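Local structure of tubulin-like protein CetZ (Methanosaeta thermophila, 3ZID) at residues E167-L173 with M225-M231; G268-M274 with S318-R324; Q278-L284 with V308-P314; L284-T290 with F304-V308. The protein binds and probably hydrolyses GTP as an archaeal tubulin/FtsZ homologue, and is thought to help control cell shape. All coordinates share one frame; numbering follows the deposited sequence.

How the contacts relate
Along the chain contact 1 closes first; contact 2 then spans a loop in which contact 3 is nested, with contact 4 nested inside that again. Contact 1 lies at the junction between strand 172-175, an outer strand of the parallel GTPase sheet, and the approach to strand 232-238. It touches contact 2, their centres about 10 Å apart, through probable backbone hydrogen bonds of L229 and M231 to L322. Contacts 2, 3 and 4 all belong to the second, mixed sheet: 2 pairs strands 270-279 and 315-322, whereas 3 and 4, centres about 11 Å apart, share L284, V308 and strand 302-309. The series thus runs from the nucleotide-binding domain to the far end of the second domain.

Contact 1 of 4, residues E167-L173 with M225-M231; sequences EADGMIL and MNGGLRM
The thioether chains of M171 and M231 run side by side, pointing the same way, and the methyl CE of M171 rests alongside M231, 3.5 Å from both its CG and its CE, a tight approach for carbon atoms. M231 stays extended beyond CG, whereas M171 is bent at its last torsion (chi3 41°), which turns its methyl onto the neighbouring thioether. CD1 of L173 adds a looser apolar touch on CB of M231.

M225 reaches across differently. Folded at both chi2 (-65°) and chi3, its chain curls back so that CE comes within 3.9 Å of CG1 of I172 and also lies close to the backbone N of M171. CB of M225 covers the carbonyl O of D169, a buried atom with no polar partner in the model.

Polar links are sparse. ND2 of N226 gives a nearly straight but weak hydrogen bond, 3.4 Å, to OD1 of D169, the amide and carboxylate planes standing 55° apart; the same carboxylate also has a salt bridge to K222 and a hydrogen bond from I137 N. Water 1 bridges the backbones, accepting from M171 N and donating to M225 O at 3.1 Å. G170 passes so close to M225 O, 3.1 Å from its CA, that a CB would collide with that oxygen.

The contact joins the end of helix 219-225 and the turn after it to the loop that leads into strand 172-175 and to its first residues. Strand 136-143 lies against A168, I172 and M225, helix 150-165 packs on both M171 and M231, and L328 of helix 326-369 touches L173 and M231.

Contact 2 of 4, residues G268-M274 with S318-R324; sequences GEAGRAM and SVLSLER
The carbonyl O of E269 takes the shortest direct hydrogen bond between the two segments, 2.7 Å from E323 N, with the donor tilted 31° from the carbonyl plane; CA of L322 adds a C-H...O approach to the same oxygen. Farther along, S321 joins the strands in both directions, its O accepting from G271 N and its N donating to R272 O at 2.8 Å. M274 and V319 form a regular antiparallel hydrogen-bonded pair, both bonds lying in the carbonyl planes.

On the face carrying M274 and V319, the two side chains lie side by side and point the same way. With CG anti to the backbone N (chi1 -176°) and a bend at chi3, M274 brings CE to 3.5 Å from CG2 of V319, a tight fit. On the other face, CD2 of L320 rests 3.6 Å from CB of A273.

Beyond the strands, R324 bends at chi3 and lays one face of its guanidinium over CG of E269, 3.7 Å from NH1. The carboxylate stands nearly perpendicular to that group, and OE2 of E269 stays 4.0 Å from R324 NH1, close enough that the opposite charges probably attract, though no N-H is aimed at the oxygen. Water 2 instead bridges OE1 of E269 to R324 O, while OE1 also accepts from N264 N.

This is antiparallel pairing of the two central strands, 270-279 and 315-322, in the mixed sheet of the second domain of the tubulin/FtsZ fold.

Contact 3 of 4, residues Q278-L284 with V308-P314; sequences QGSREYL and VIKKGEP
Strands 270-279 and 302-309, the two strands of a beta-alpha-beta unit, run parallel here and come apart into their turns. G279 N donates to V308 O at 3.1 Å, and K310 N returns a bond to G279 O from well above the carbonyl plane. S280 then grips G312 at two points: its N donates to G312 O on an in-plane lone pair, while its OG accepts from G312 N at 2.8 Å, almost straight (165°). G279 passes so near CA of P314 that a CB would clash.

Q278 turns its CG directly away from its own N (chi1 -180°) and stays extended, which carries the amide alongside V308 and over the aliphatic chain of K310; NE2 lies 3.6 Å from K310 CD. Its OE1 accepts from R315 NE.

The Y283 ring receives CD of P314 over one face, 3.9 Å from the centroid, in a CH-pi contact. G312 O approaches the ring edge, and the hydroxyl OH lies 2.8 Å from OE1 of E313, whose carboxylate is turned 70° from the ring. An alanine here is likely to uncover P314 CD and leave the E313 carboxylate without its close hydroxyl neighbour. On the far side of S280, CD1 of I309 sits over one face of the R281 guanidinium, 3.3 Å from NH1, and CG1 of I309 touches CD1 of L284.

Helix 186-210 borders the strand ends, F203 touching Q278, S210 touching V308 and E206 forming a salt bridge with K310; P244 meets Y283, and A239, just beyond strand 232-238, meets P314.

Contact 4 of 4, residues L284-T290 with F304-V308; sequences LNVDEIT and FKGIV
K305 holds CG between its backbone N and carbonyl carbon (chi1 77°), the crowded position, and then extends toward the helix until a final bend at chi4 (63°). That path puts CE 3.5 Å from OG1 of T290, the two side chains crossing obliquely. Its CD passes 4.3 Å from CG2 of I289, while the ammonium end comes near CG1 of V286.

I307 meets a different set of groups with each branch. CG2, on the side opposite its own N, lies 3.5 Å from CD1 of L284 as the two side chains slide past each other in opposite directions; CD1, at the end of the other branch, reaches CG2 of V286 at 4.2 Å and CD1 of I289 at 4.3 Å.

The T290 hydroxyl is held within its own helix. OG1 donates to V286 O at 2.8 Å, while T290 N reaches the same oxygen from the opposite face of its carbonyl plane. A valine in its place, without the hydroxyl, would probably leave V286 O gripped by T290 N alone and K305 CE without its polar neighbour. At the start of the helix N285 is the N-cap, its OD1 accepting from E288 N at 3.1 Å.

Helix 286-296 thus packs on one face of the mixed sheet as the connection between strands 270-279 and 302-309, its first turn running roughly antiparallel to strand 304-308 (151°). I289 of the helix and L284 just before it also touch I277 of strand 270-279. V308 instead packs on V276, and F304 meets helix 219-225.

Contact 1 of 4, residues E167-L173 with M225-M231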
# COMPACT_ATOMS: atom_id res chain seq x y z
N GLU A 167 6.48 10.52 8.67
CA GLU A 167 6.24 9.90 9.98
C GLU A 167 4.77 9.53 10.22
O GLU A 167 4.18 9.88 11.24
CB GLU A 167 6.73 10.80 11.11
CG GLU A 167 8.24 10.81 11.29
CD GLU A 167 8.70 11.76 12.39
OE1 GLU A 167 7.89 12.63 12.81
OE2 GLU A 167 9.86 11.64 12.83
N ALA A 168 4.20 8.78 9.28
CA ALA A 168 2.89 8.20 9.46
C ALA A 168 2.98 7.05 10.45
O ALA A 168 4.06 6.75 10.94
CB ALA A 168 2.36 7.73 8.14
N ASP A 169 1.87 6.39 10.74
CA ASP A 169 1.90 5.22 11.60
C ASP A 169 2.15 3.95 10.79
O ASP A 169 1.24 3.17 10.54
CB ASP A 169 0.61 5.10 12.41
CG ASP A 169 0.35 6.35 13.23
OD1 ASP A 169 1.07 6.56 14.23
OD2 ASP A 169 -0.55 7.13 12.86
N GLY A 170 3.38 3.78 10.34
CA GLY A 170 3.68 2.56 9.63
C GLY A 170 3.24 2.70 8.20
O GLY A 170 2.82 3.77 7.76
N MET A 171 3.34 1.62 7.47
CA MET A 171 2.98 1.64 6.08
C MET A 171 2.70 0.22 5.68
O MET A 171 3.45 -0.70 6.02
CB MET A 171 4.14 2.25 5.27
CG MET A 171 4.21 1.85 3.84
SD MET A 171 5.19 3.03 2.89
CE MET A 171 6.55 3.37 3.99
N ILE A 172 1.57 0.00 5.01
CA ILE A 172 1.33 -1.34 4.49
C ILE A 172 1.80 -1.48 3.05
O ILE A 172 1.28 -0.82 2.16
CB ILE A 172 -0.12 -1.73 4.58
CG1 ILE A 172 -0.45 -2.04 6.05
CG2 ILE A 172 -0.37 -2.98 3.75
CD1 ILE A 172 -1.86 -1.72 6.45
N LEU A 173 2.75 -2.37 2.84
CA LEU A 173 3.33 -2.57 1.51
C LEU A 173 2.51 -3.56 0.70
O LEU A 173 2.21 -4.64 1.16
CB LEU A 173 4.76 -3.08 1.65
CG LEU A 173 5.76 -2.17 2.37
CD1 LEU A 173 7.10 -2.89 2.50
CD2 LEU A 173 5.92 -0.84 1.62
N MET A 225 2.58 -1.30 13.91
CA MET A 225 2.85 -0.53 12.70
C MET A 225 4.06 0.38 12.85
O MET A 225 4.76 0.66 11.87
CB MET A 225 1.63 0.33 12.32
CG MET A 225 0.37 -0.47 11.99
SD MET A 225 0.61 -1.45 10.51
CE MET A 225 0.72 -0.15 9.30
N ASN A 226 4.32 0.82 14.07
CA ASN A 226 5.43 1.72 14.33
C ASN A 226 6.70 1.01 14.76
O ASN A 226 7.65 1.64 15.19
CB ASN A 226 5.04 2.78 15.34
CG ASN A 226 4.05 3.78 14.77
OD1 ASN A 226 4.16 4.16 13.62
ND2 ASN A 226 3.07 4.16 15.57
N GLY A 227 6.72 -0.31 14.66
CA GLY A 227 7.91 -1.05 15.04
C GLY A 227 8.93 -1.08 13.91
O GLY A 227 8.61 -0.76 12.76
N GLY A 228 10.16 -1.45 14.24
CA GLY A 228 11.17 -1.73 13.24
C GLY A 228 11.35 -0.66 12.18
O GLY A 228 11.57 0.50 12.51
N LEU A 229 11.21 -1.05 10.91
CA LEU A 229 11.34 -0.13 9.76
C LEU A 229 10.17 0.82 9.57
O LEU A 229 10.23 1.68 8.70
CB LEU A 229 11.44 -0.92 8.46
CG LEU A 229 12.58 -1.88 8.19
CD1 LEU A 229 12.31 -2.55 6.86
CD2 LEU A 229 13.91 -1.15 8.19
N ARG A 230 9.10 0.60 10.33
CA ARG A 230 7.83 1.33 10.19
C ARG A 230 7.19 1.06 8.84
O ARG A 230 6.48 1.90 8.27
CB ARG A 230 8.02 2.83 10.43
CG ARG A 230 8.41 3.15 11.86
CD ARG A 230 8.83 4.59 11.98
NE ARG A 230 7.77 5.52 11.63
CZ ARG A 230 6.89 6.00 12.49
NH1 ARG A 230 6.92 5.62 13.77
NH2 ARG A 230 5.96 6.85 12.09
N MET A 231 7.47 -0.13 8.33
CA MET A 231 6.82 -0.63 7.14
C MET A 231 6.42 -2.05 7.44
O MET A 231 7.10 -2.75 8.19
CB MET A 231 7.79 -0.65 5.97
CG MET A 231 8.23 0.69 5.47
SD MET A 231 9.54 0.41 4.27
CE MET A 231 9.68 1.98 3.46
O HOH W 1 4.11 -0.89 9.30

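Contact 2 of 4, residues G268-M274 with S318-R324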
# COMPACT_ATOMS: atom_id res chain seq x y z
N GLY A 268 13.16 -14.25 10.04
CA GLY A 268 13.16 -13.23 11.08
C GLY A 268 13.05 -11.78 10.59
O GLY A 268 13.45 -10.86 11.30
N GLU A 269 12.47 -11.58 9.41
CA GLU A 269 12.28 -10.24 8.85
C GLU A 269 11.16 -9.44 9.51
O GLU A 269 11.07 -8.22 9.34
CB GLU A 269 12.06 -10.32 7.34
CG GLU A 269 13.25 -10.94 6.62
CD GLU A 269 13.10 -10.94 5.11
OE1 GLU A 269 11.98 -10.70 4.60
OE2 GLU A 269 14.12 -11.16 4.43
N ALA A 270 10.29 -10.12 10.25
CA ALA A 270 9.20 -9.45 10.96
C ALA A 270 9.54 -9.31 12.44
O ALA A 270 9.85 -10.30 13.10
CB ALA A 270 7.88 -10.24 10.80
N GLY A 271 9.51 -8.07 12.94
CA GLY A 271 9.77 -7.81 14.35
C GLY A 271 8.54 -7.86 15.25
O GLY A 271 8.64 -8.30 16.39
N ARG A 272 7.41 -7.39 14.74
CA ARG A 272 6.15 -7.37 15.47
C ARG A 272 5.01 -7.86 14.60
O ARG A 272 5.05 -7.72 13.37
CB ARG A 272 5.82 -5.97 16.00
CG ARG A 272 6.81 -5.46 17.03
CD ARG A 272 6.66 -3.98 17.31
NE ARG A 272 7.78 -3.49 18.11
CZ ARG A 272 7.87 -2.28 18.64
NH1 ARG A 272 6.90 -1.40 18.48
NH2 ARG A 272 8.95 -1.95 19.35
N ALA A 273 3.99 -8.44 15.24
CA ALA A 273 2.80 -8.87 14.52
C ALA A 273 1.52 -8.78 15.38
O ALA A 273 1.57 -8.84 16.61
CB ALA A 273 2.98 -10.27 13.97
N MET A 274 0.40 -8.58 14.70
CA MET A 274 -0.92 -8.71 15.30
C MET A 274 -1.62 -9.82 14.50
O MET A 274 -1.73 -9.74 13.28
CB MET A 274 -1.71 -7.40 15.21
CG MET A 274 -3.08 -7.43 15.92
SD MET A 274 -3.89 -5.81 15.89
CE MET A 274 -4.14 -5.56 14.15
N SER A 318 -3.04 -11.36 9.50
CA SER A 318 -1.81 -11.02 10.18
C SER A 318 -1.35 -9.62 9.78
O SER A 318 -1.37 -9.25 8.60
CB SER A 318 -0.73 -12.07 9.86
OG SER A 318 -0.51 -12.15 8.46
N VAL A 319 -0.98 -8.83 10.77
CA VAL A 319 -0.43 -7.51 10.51
C VAL A 319 1.00 -7.64 10.92
O VAL A 319 1.29 -7.93 12.06
CB VAL A 319 -1.13 -6.39 11.32
CG1 VAL A 319 -0.54 -5.01 10.95
CG2 VAL A 319 -2.67 -6.43 11.10
N LEU A 320 1.90 -7.47 9.96
CA LEU A 320 3.33 -7.64 10.19
C LEU A 320 4.04 -6.31 10.13
O LEU A 320 3.68 -5.44 9.34
CB LEU A 320 3.96 -8.53 9.13
CG LEU A 320 3.49 -9.97 9.05
CD1 LEU A 320 4.31 -10.70 7.99
CD2 LEU A 320 3.65 -10.63 10.41
N SER A 321 5.04 -6.16 10.99
CA SER A 321 5.96 -5.05 10.97
C SER A 321 7.35 -5.58 10.60
O SER A 321 7.78 -6.59 11.17
CB SER A 321 5.99 -4.42 12.37
OG SER A 321 6.99 -3.44 12.49
N LEU A 322 8.06 -4.91 9.70
CA LEU A 322 9.35 -5.42 9.21
C LEU A 322 10.53 -4.86 9.98
O LEU A 322 10.54 -3.67 10.33
CB LEU A 322 9.52 -5.12 7.72
CG LEU A 322 8.41 -5.74 6.87
CD1 LEU A 322 8.64 -5.48 5.38
CD2 LEU A 322 8.28 -7.26 7.17
N GLU A 323 11.52 -5.71 10.27
CA GLU A 323 12.83 -5.26 10.74
C GLU A 323 13.76 -5.03 9.55
O GLU A 323 14.57 -4.12 9.56
CB GLU A 323 13.47 -6.30 11.67
CG GLU A 323 12.74 -6.53 12.98
CD GLU A 323 12.74 -5.30 13.89
OE1 GLU A 323 13.80 -4.66 14.05
OE2 GLU A 323 11.67 -4.97 14.44
N ARG A 324 13.64 -5.89 8.55
CA ARG A 324 14.46 -5.85 7.34
C ARG A 324 13.57 -5.99 6.11
O ARG A 324 12.52 -6.65 6.16
CB ARG A 324 15.50 -6.97 7.39
CG ARG A 324 16.29 -6.98 8.68
CD ARG A 324 17.31 -8.08 8.74
NE ARG A 324 16.79 -9.31 9.32
CZ ARG A 324 16.57 -10.41 8.62
NH1 ARG A 324 16.82 -10.43 7.31
NH2 ARG A 324 16.12 -11.50 9.21
O HOH W 2 11.16 -8.34 4.27

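Contact 3 of 4, residues Q278-L284 with V308-P314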
# COMPACT_ATOMS: atom_id res chain seq x y z
N GLN A 278 -10.70 -15.14 13.22
CA GLN A 278 -12.13 -14.90 13.15
C GLN A 278 -12.85 -16.14 12.67
O GLN A 278 -12.42 -16.75 11.70
CB GLN A 278 -12.41 -13.74 12.20
CG GLN A 278 -13.88 -13.39 12.06
CD GLN A 278 -14.08 -12.19 11.15
OE1 GLN A 278 -13.77 -12.23 9.96
NE2 GLN A 278 -14.57 -11.10 11.72
N GLY A 279 -13.97 -16.48 13.30
CA GLY A 279 -14.75 -17.60 12.83
C GLY A 279 -15.80 -18.04 13.83
O GLY A 279 -15.90 -17.44 14.90
N SER A 280 -16.59 -19.05 13.47
CA SER A 280 -17.61 -19.59 14.39
C SER A 280 -16.96 -20.02 15.68
O SER A 280 -15.85 -20.52 15.70
CB SER A 280 -18.37 -20.75 13.76
OG SER A 280 -19.06 -20.34 12.59
N ARG A 281 -17.68 -19.82 16.78
CA ARG A 281 -17.16 -20.09 18.11
C ARG A 281 -16.64 -21.54 18.22
O ARG A 281 -15.64 -21.82 18.89
CB ARG A 281 -18.26 -19.81 19.15
CG ARG A 281 -17.86 -19.94 20.60
CD ARG A 281 -19.11 -19.79 21.51
NE ARG A 281 -19.76 -18.49 21.42
CZ ARG A 281 -19.38 -17.38 22.06
NH1 ARG A 281 -18.32 -17.37 22.86
NH2 ARG A 281 -20.08 -16.27 21.89
N GLU A 282 -17.33 -22.48 17.58
CA GLU A 282 -16.94 -23.88 17.76
C GLU A 282 -15.54 -24.16 17.20
O GLU A 282 -14.89 -25.11 17.60
CB GLU A 282 -17.98 -24.84 17.18
CG GLU A 282 -18.22 -24.72 15.69
CD GLU A 282 -19.31 -23.71 15.35
OE1 GLU A 282 -19.63 -22.84 16.21
OE2 GLU A 282 -19.84 -23.79 14.21
N TYR A 283 -15.06 -23.33 16.29
CA TYR A 283 -13.72 -23.50 15.77
C TYR A 283 -12.63 -22.89 16.63
O TYR A 283 -11.45 -23.11 16.36
CB TYR A 283 -13.62 -22.87 14.39
CG TYR A 283 -14.48 -23.54 13.36
CD1 TYR A 283 -14.39 -24.91 13.14
CD2 TYR A 283 -15.35 -22.80 12.57
CE1 TYR A 283 -15.15 -25.54 12.17
CE2 TYR A 283 -16.12 -23.41 11.60
CZ TYR A 283 -16.01 -24.79 11.41
OH TYR A 283 -16.77 -25.40 10.44
N LEU A 284 -13.01 -22.11 17.64
CA LEU A 284 -12.04 -21.29 18.38
C LEU A 284 -11.66 -21.86 19.73
O LEU A 284 -12.40 -21.76 20.71
CB LEU A 284 -12.56 -19.85 18.55
CG LEU A 284 -12.95 -19.11 17.27
CD1 LEU A 284 -13.59 -17.77 17.59
CD2 LEU A 284 -11.78 -18.93 16.30
N VAL A 308 -12.10 -12.94 17.06
CA VAL A 308 -13.39 -12.34 16.74
C VAL A 308 -14.37 -13.44 16.38
O VAL A 308 -14.17 -14.15 15.41
CB VAL A 308 -13.31 -11.34 15.56
CG1 VAL A 308 -14.66 -10.65 15.36
CG2 VAL A 308 -12.22 -10.30 15.81
N ILE A 309 -15.43 -13.56 17.16
CA ILE A 309 -16.45 -14.53 16.86
C ILE A 309 -17.38 -14.01 15.80
O ILE A 309 -17.96 -12.93 15.92
CB ILE A 309 -17.22 -14.92 18.12
CG1 ILE A 309 -16.21 -15.39 19.18
CG2 ILE A 309 -18.30 -15.99 17.78
CD1 ILE A 309 -16.80 -15.70 20.49
N LYS A 310 -17.51 -14.77 14.73
CA LYS A 310 -18.39 -14.41 13.65
C LYS A 310 -18.60 -15.68 12.85
O LYS A 310 -17.63 -16.35 12.49
CB LYS A 310 -17.76 -13.31 12.78
CG LYS A 310 -18.67 -12.81 11.67
CD LYS A 310 -17.87 -11.96 10.67
CE LYS A 310 -18.71 -11.51 9.48
NZ LYS A 310 -17.87 -10.82 8.45
N LYS A 311 -19.86 -15.99 12.57
CA LYS A 311 -20.21 -17.22 11.87
C LYS A 311 -19.44 -17.44 10.57
O LYS A 311 -19.48 -16.62 9.66
CB LYS A 311 -21.72 -17.29 11.62
CG LYS A 311 -22.18 -18.59 10.96
CD LYS A 311 -23.70 -18.72 10.96
CE LYS A 311 -24.17 -20.06 10.38
NZ LYS A 311 -23.70 -21.23 11.18
N GLY A 312 -18.74 -18.57 10.50
CA GLY A 312 -18.05 -18.94 9.29
C GLY A 312 -16.85 -19.82 9.55
O GLY A 312 -16.40 -19.96 10.68
N GLU A 313 -16.31 -20.38 8.48
CA GLU A 313 -15.07 -21.13 8.54
C GLU A 313 -13.98 -20.11 8.90
O GLU A 313 -14.02 -18.98 8.44
CB GLU A 313 -14.78 -21.80 7.20
CG GLU A 313 -15.99 -22.54 6.61
CD GLU A 313 -16.51 -23.62 7.54
OE1 GLU A 313 -15.70 -24.41 8.05
OE2 GLU A 313 -17.73 -23.66 7.77
N PRO A 314 -13.04 -20.51 9.76
CA PRO A 314 -12.06 -19.56 10.27
C PRO A 314 -11.18 -18.90 9.20
O PRO A 314 -10.85 -19.50 8.19
CB PRO A 314 -11.21 -20.40 11.23
CG PRO A 314 -11.53 -21.85 10.88
CD PRO A 314 -12.91 -21.85 10.37

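Contact 4 of 4, residues L284-T290 with F304-V308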
# COMPACT_ATOMS: atom_id res chain seq x y z
N LEU A 284 -13.01 -22.11 17.64
CA LEU A 284 -12.04 -21.29 18.38
C LEU A 284 -11.66 -21.86 19.73
O LEU A 284 -12.40 -21.76 20.71
CB LEU A 284 -12.56 -19.85 18.55
CG LEU A 284 -12.95 -19.11 17.27
CD1 LEU A 284 -13.59 -17.77 17.59
CD2 LEU A 284 -11.78 -18.93 16.30
N ASN A 285 -10.49 -22.47 19.78
CA ASN A 285 -9.94 -23.02 21.00
C ASN A 285 -8.87 -22.06 21.48
O ASN A 285 -7.78 -22.00 20.91
CB ASN A 285 -9.35 -24.40 20.68
CG ASN A 285 -8.81 -25.12 21.90
OD1 ASN A 285 -8.31 -24.51 22.86
ND2 ASN A 285 -8.88 -26.44 21.87
N VAL A 286 -9.20 -21.28 22.51
CA VAL A 286 -8.29 -20.25 23.00
C VAL A 286 -6.93 -20.79 23.42
O VAL A 286 -5.90 -20.18 23.16
CB VAL A 286 -8.92 -19.45 24.16
CG1 VAL A 286 -8.02 -18.29 24.55
CG2 VAL A 286 -10.27 -18.95 23.75
N ASP A 287 -6.93 -21.94 24.07
CA ASP A 287 -5.71 -22.58 24.51
C ASP A 287 -4.83 -22.96 23.34
O ASP A 287 -3.63 -22.70 23.34
CB ASP A 287 -6.05 -23.84 25.30
CG ASP A 287 -4.82 -24.51 25.88
OD1 ASP A 287 -3.82 -23.81 26.14
OD2 ASP A 287 -4.85 -25.74 26.06
N GLU A 288 -5.44 -23.56 22.32
CA GLU A 288 -4.71 -23.91 21.10
C GLU A 288 -4.17 -22.66 20.40
O GLU A 288 -3.03 -22.64 19.95
CB GLU A 288 -5.60 -24.72 20.14
CG GLU A 288 -5.05 -24.82 18.73
CD GLU A 288 -6.02 -25.47 17.76
OE1 GLU A 288 -7.24 -25.50 18.06
OE2 GLU A 288 -5.57 -25.93 16.68
N ILE A 289 -4.99 -21.62 20.29
CA ILE A 289 -4.56 -20.40 19.60
C ILE A 289 -3.38 -19.79 20.34
O ILE A 289 -2.40 -19.37 19.73
CB ILE A 289 -5.71 -19.40 19.51
CG1 ILE A 289 -6.79 -19.95 18.58
CG2 ILE A 289 -5.19 -18.04 19.01
CD1 ILE A 289 -8.18 -19.37 18.81
N THR A 290 -3.48 -19.75 21.66
CA THR A 290 -2.44 -19.21 22.51
C THR A 290 -1.11 -19.94 22.32
O THR A 290 -0.06 -19.30 22.16
CB THR A 290 -2.88 -19.21 23.98
OG1 THR A 290 -4.03 -18.36 24.09
CG2 THR A 290 -1.78 -18.68 24.88
N PHE A 304 0.75 -9.80 19.12
CA PHE A 304 -0.54 -9.55 19.77
C PHE A 304 -1.58 -10.38 19.05
O PHE A 304 -1.44 -10.68 17.87
CB PHE A 304 -0.95 -8.08 19.63
CG PHE A 304 0.00 -7.13 20.23
CD1 PHE A 304 -0.03 -6.86 21.59
CD2 PHE A 304 0.96 -6.50 19.45
CE1 PHE A 304 0.85 -5.98 22.14
CE2 PHE A 304 1.85 -5.62 20.01
CZ PHE A 304 1.80 -5.36 21.35
N LYS A 305 -2.61 -10.79 19.77
CA LYS A 305 -3.62 -11.62 19.17
C LYS A 305 -4.99 -11.12 19.50
O LYS A 305 -5.19 -10.48 20.54
CB LYS A 305 -3.46 -13.08 19.62
CG LYS A 305 -3.96 -13.35 21.01
CD LYS A 305 -3.63 -14.77 21.40
CE LYS A 305 -4.39 -15.20 22.63
NZ LYS A 305 -5.84 -15.18 22.34
N GLY A 306 -5.91 -11.37 18.59
CA GLY A 306 -7.30 -11.02 18.78
C GLY A 306 -8.16 -12.16 18.26
O GLY A 306 -7.85 -12.76 17.25
N ILE A 307 -9.23 -12.46 18.97
CA ILE A 307 -10.19 -13.43 18.49
C ILE A 307 -11.52 -12.72 18.24
O ILE A 307 -11.96 -11.92 19.06
CB ILE A 307 -10.33 -14.60 19.46
CG1 ILE A 307 -8.94 -15.02 19.93
CG2 ILE A 307 -10.95 -15.77 18.80
CD1 ILE A 307 -8.94 -15.88 21.17
N VAL A 308 -12.10 -12.94 17.06
CA VAL A 308 -13.39 -12.34 16.74
C VAL A 308 -14.37 -13.44 16.38
O VAL A 308 -14.17 -14.15 15.41
CB VAL A 308 -13.31 -11.34 15.56
CG1 VAL A 308 -14.66 -10.65 15.36
CG2 VAL A 308 -12.22 -10.30 15.81